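Local atomic coordinates of fucolectin-related protein (Streptococcus pneumoniae, PDB entry 2WMF), a protein that hydrolyses host blood-group carbohydrate antigens as a family 98 glycoside hydrolase, and is thought to serve fucose utilization. Residues M277-V282 and Y290-A295. Numbering follows the deposited sequence.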
ATOM      1  N   MET A 277      -3.784   2.496  -6.314  1.00  6.20           N
ATOM      2  CA  MET A 277      -3.232   1.390  -7.105  1.00  7.80           C
ATOM      3  C   MET A 277      -2.097   0.640  -6.358  1.00  6.62           C
ATOM      4  O   MET A 277      -2.014  -0.607  -6.394  1.00  6.62           O
ATOM      5  CB  MET A 277      -2.773   1.905  -8.457  1.00  6.75           C
ATOM      6  CG  MET A 277      -3.966   2.393  -9.308  1.00  7.75           C
ATOM      7  SD  MET A 277      -3.604   3.658 -10.588  1.00 13.24           S
ATOM      8  CE  MET A 277      -2.224   2.927 -11.303  1.00  7.90           C
ATOM      9  N   GLU A 278      -1.226   1.379  -5.661  1.00  7.67           N
ATOM     10  CA  GLU A 278      -0.243   0.766  -4.764  1.00  7.50           C
ATOM     11  C   GLU A 278      -0.939  -0.102  -3.663  1.00  7.37           C
ATOM     12  O   GLU A 278      -0.483  -1.201  -3.374  1.00  6.92           O
ATOM     13  CB  GLU A 278       0.713   1.808  -4.151  1.00  8.27           C
ATOM     14  CG  GLU A 278       1.460   2.695  -5.131  1.00  7.24           C
ATOM     15  CD  GLU A 278       2.677   3.327  -4.511  1.00  6.63           C
ATOM     16  OE1 GLU A 278       3.364   2.661  -3.716  1.00  6.76           O
ATOM     17  OE2 GLU A 278       2.947   4.525  -4.774  1.00  7.04           O
ATOM     18  N   MET A 279      -2.037   0.406  -3.094  1.00  8.40           N
ATOM     19  CA  MET A 279      -2.790  -0.384  -2.122  1.00  7.40           C
ATOM     20  C   MET A 279      -3.364  -1.647  -2.790  1.00  7.74           C
ATOM     21  O   MET A 279      -3.365  -2.724  -2.193  1.00  7.73           O
ATOM     22  CB  MET A 279      -3.951   0.411  -1.501  1.00  6.30           C
ATOM     23  CG  MET A 279      -3.495   1.704  -0.757  1.00  8.70           C
ATOM     24  SD  MET A 279      -4.918   2.759  -0.328  1.00  8.99           S
ATOM     25  CE  MET A 279      -5.755   1.789   0.932  1.00  9.09           C
ATOM     26  N   MET A 280      -3.857  -1.517  -4.034  1.00  6.42           N
ATOM     27  CA  MET A 280      -4.348  -2.692  -4.757  1.00  7.19           C
ATOM     28  C   MET A 280      -3.302  -3.816  -4.914  1.00  6.27           C
ATOM     29  O   MET A 280      -3.636  -4.961  -4.814  1.00  7.15           O
ATOM     30  CB  MET A 280      -4.852  -2.294  -6.136  1.00  6.48           C
ATOM     31  CG  MET A 280      -5.563  -3.416  -6.874  1.00  5.93           C
ATOM     32  SD  MET A 280      -6.072  -2.987  -8.559  1.00  8.82           S
ATOM     33  CE  MET A 280      -7.466  -1.926  -8.203  1.00 10.69           C
ATOM     34  N   ASN A 281      -2.027  -3.479  -5.150  1.00  6.07           N
ATOM     35  CA  ASN A 281      -0.962  -4.464  -5.233  1.00  6.61           C
ATOM     36  C   ASN A 281      -0.842  -5.273  -3.949  1.00  6.54           C
ATOM     37  O   ASN A 281      -0.492  -6.461  -3.993  1.00  7.71           O
ATOM     38  CB  ASN A 281       0.379  -3.751  -5.487  1.00  7.11           C
ATOM     39  CG  ASN A 281       0.543  -3.260  -6.924  1.00  8.00           C
ATOM     40  OD1 ASN A 281      -0.333  -3.431  -7.787  1.00  7.02           O
ATOM     41  ND2 ASN A 281       1.674  -2.587  -7.164  1.00  7.48           N
ATOM     42  N   VAL A 282      -1.073  -4.588  -2.836  1.00  5.83           N
ATOM     43  CA  VAL A 282      -0.979  -5.210  -1.488  1.00  6.15           C
ATOM     44  C   VAL A 282      -2.231  -6.084  -1.262  1.00  5.92           C
ATOM     45  O   VAL A 282      -2.116  -7.311  -0.995  1.00  6.87           O
ATOM     46  CB  VAL A 282      -0.786  -4.139  -0.406  1.00  7.26           C
ATOM     47  CG1 VAL A 282      -0.974  -4.737   0.988  1.00  6.80           C
ATOM     48  CG2 VAL A 282       0.636  -3.469  -0.571  1.00  7.89           C
ATOM     49  N   TYR A 290      -2.091  -1.159   5.905  1.00  7.76           N
ATOM     50  CA  TYR A 290      -1.811  -0.023   5.002  1.00  7.78           C
ATOM     51  C   TYR A 290      -1.395   1.201   5.807  1.00  7.83           C
ATOM     52  O   TYR A 290      -2.128   1.639   6.718  1.00  8.18           O
ATOM     53  CB  TYR A 290      -3.060   0.301   4.173  1.00  8.30           C
ATOM     54  CG  TYR A 290      -3.662  -0.872   3.429  1.00  8.95           C
ATOM     55  CD1 TYR A 290      -3.345  -1.115   2.099  1.00  7.59           C
ATOM     56  CD2 TYR A 290      -4.595  -1.706   4.040  1.00  8.92           C
ATOM     57  CE1 TYR A 290      -3.915  -2.175   1.411  1.00  8.65           C
ATOM     58  CE2 TYR A 290      -5.165  -2.784   3.371  1.00 10.56           C
ATOM     59  CZ  TYR A 290      -4.825  -3.012   2.043  1.00  8.95           C
ATOM     60  OH  TYR A 290      -5.391  -4.065   1.354  1.00  8.93           O
ATOM     61  N   ASN A 291      -0.226   1.747   5.460  1.00  7.78           N
ATOM     62  CA  ASN A 291       0.341   2.923   6.064  1.00  7.51           C
ATOM     63  C   ASN A 291       0.840   3.834   4.933  1.00  7.25           C
ATOM     64  O   ASN A 291       0.980   3.362   3.822  1.00  6.94           O
ATOM     65  CB  ASN A 291       1.500   2.513   7.011  1.00  6.85           C
ATOM     66  CG  ASN A 291       1.830   3.541   8.088  1.00  8.61           C
ATOM     67  OD1 ASN A 291       1.373   4.695   8.090  1.00  9.47           O
ATOM     68  ND2 ASN A 291       2.650   3.082   9.060  1.00  7.98           N
ATOM     69  N   PHE A 292       1.104   5.107   5.235  1.00  8.52           N
ATOM     70  CA  PHE A 292       1.348   6.122   4.209  1.00  7.64           C
ATOM     71  C   PHE A 292       2.283   7.225   4.671  1.00  9.10           C
ATOM     72  O   PHE A 292       2.259   7.627   5.844  1.00  9.44           O
ATOM     73  CB  PHE A 292       0.033   6.788   3.764  1.00  8.83           C
ATOM     74  CG  PHE A 292      -0.943   5.794   3.245  1.00  6.59           C
ATOM     75  CD1 PHE A 292      -0.947   5.436   1.901  1.00  8.03           C
ATOM     76  CD2 PHE A 292      -1.783   5.119   4.127  1.00  9.32           C
ATOM     77  CE1 PHE A 292      -1.812   4.463   1.423  1.00  9.51           C
ATOM     78  CE2 PHE A 292      -2.658   4.116   3.667  1.00  9.52           C
ATOM     79  CZ  PHE A 292      -2.643   3.774   2.309  1.00  9.87           C
ATOM     80  N   GLU A 293       3.066   7.713   3.718  1.00  8.46           N
ATOM     81  CA  GLU A 293       3.747   9.006   3.808  1.00  8.29           C
ATOM     82  C   GLU A 293       3.654   9.636   2.423  1.00  8.81           C
ATOM     83  O   GLU A 293       3.326   8.958   1.476  1.00  8.26           O
ATOM     84  CB  GLU A 293       5.238   8.803   4.151  1.00  8.03           C
ATOM     85  CG  GLU A 293       5.532   8.144   5.461  1.00  9.40           C
ATOM     86  CD  GLU A 293       7.036   8.124   5.837  1.00 10.38           C
ATOM     87  OE1 GLU A 293       7.755   9.122   5.542  1.00 11.79           O
ATOM     88  OE2 GLU A 293       7.488   7.108   6.422  1.00 12.58           O
ATOM     89  N   CYS A 294       3.952  10.925   2.270  1.00  8.70           N
ATOM     90  CA  CYS A 294       4.112  11.945   3.331  1.00 10.01           C
ATOM     91  C   CYS A 294       2.744  12.525   3.743  1.00  8.84           C
ATOM     92  O   CYS A 294       1.976  13.004   2.891  1.00  8.42           O
ATOM     93  CB  CYS A 294       4.955  13.087   2.794  1.00 10.87           C
ATOM     94  SG  CYS A 294       5.129  14.498   3.941  1.00 11.45           S
ATOM     95  N   ALA A 295       2.473  12.483   5.056  1.00  8.24           N
ATOM     96  CA  ALA A 295       1.170  12.772   5.664  1.00  9.10           C
ATOM     97  C   ALA A 295       0.641  14.155   5.397  1.00  8.72           C
ATOM     98  O   ALA A 295      -0.565  14.367   5.425  1.00  8.96           O
ATOM     99  CB  ALA A 295       1.247  12.531   7.191  1.00  9.45           C
TER
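M279 lays the end of its side chain against the rim of the F292 ring, with SD 3.6 Å from CZ of F292. The sulfur sits 4.8 Å from the centroid of that ring and 74° off its normal, a Met-aromatic contact made at the edge, and CG of M279 comes up to the same edge in the ring plane. With chi3 at 69° the methionine bends at its end, which brings CE within reach of both rings, 3.9 Å from CZ of F292 and 4.0 Å from CD1 of Y290. Y290 meets the helix closer to its backbone: its CE1 approaches CB of M279 at 3.9 Å, while the backbone O of M279 faces the same ring edge near its plane. One turn on, V282 adds CG1, 3.9 Å from CE1 of Y290; holding that methyl anti to the backbone N (chi1 168°) brings it to the ring obliquely. No hydrogen bond crosses here, and all four residues are buried. This is the last helix-to-strand step of a (β/α)8 barrel: helix 272-283 runs back nearly antiparallel to strand 289-293, the eighth, which closes the barrel between strands 237-243 and 39-45. F316 and F317 of helix 307-322 also pack on M279, and I313 of that helix on F292. N291 points to the other side of the strand, where ND2 bonds to E77, and the backbone N of F292 donates to OD1 of N291 at 2.9 Å, tilted out of the carbonyl plane.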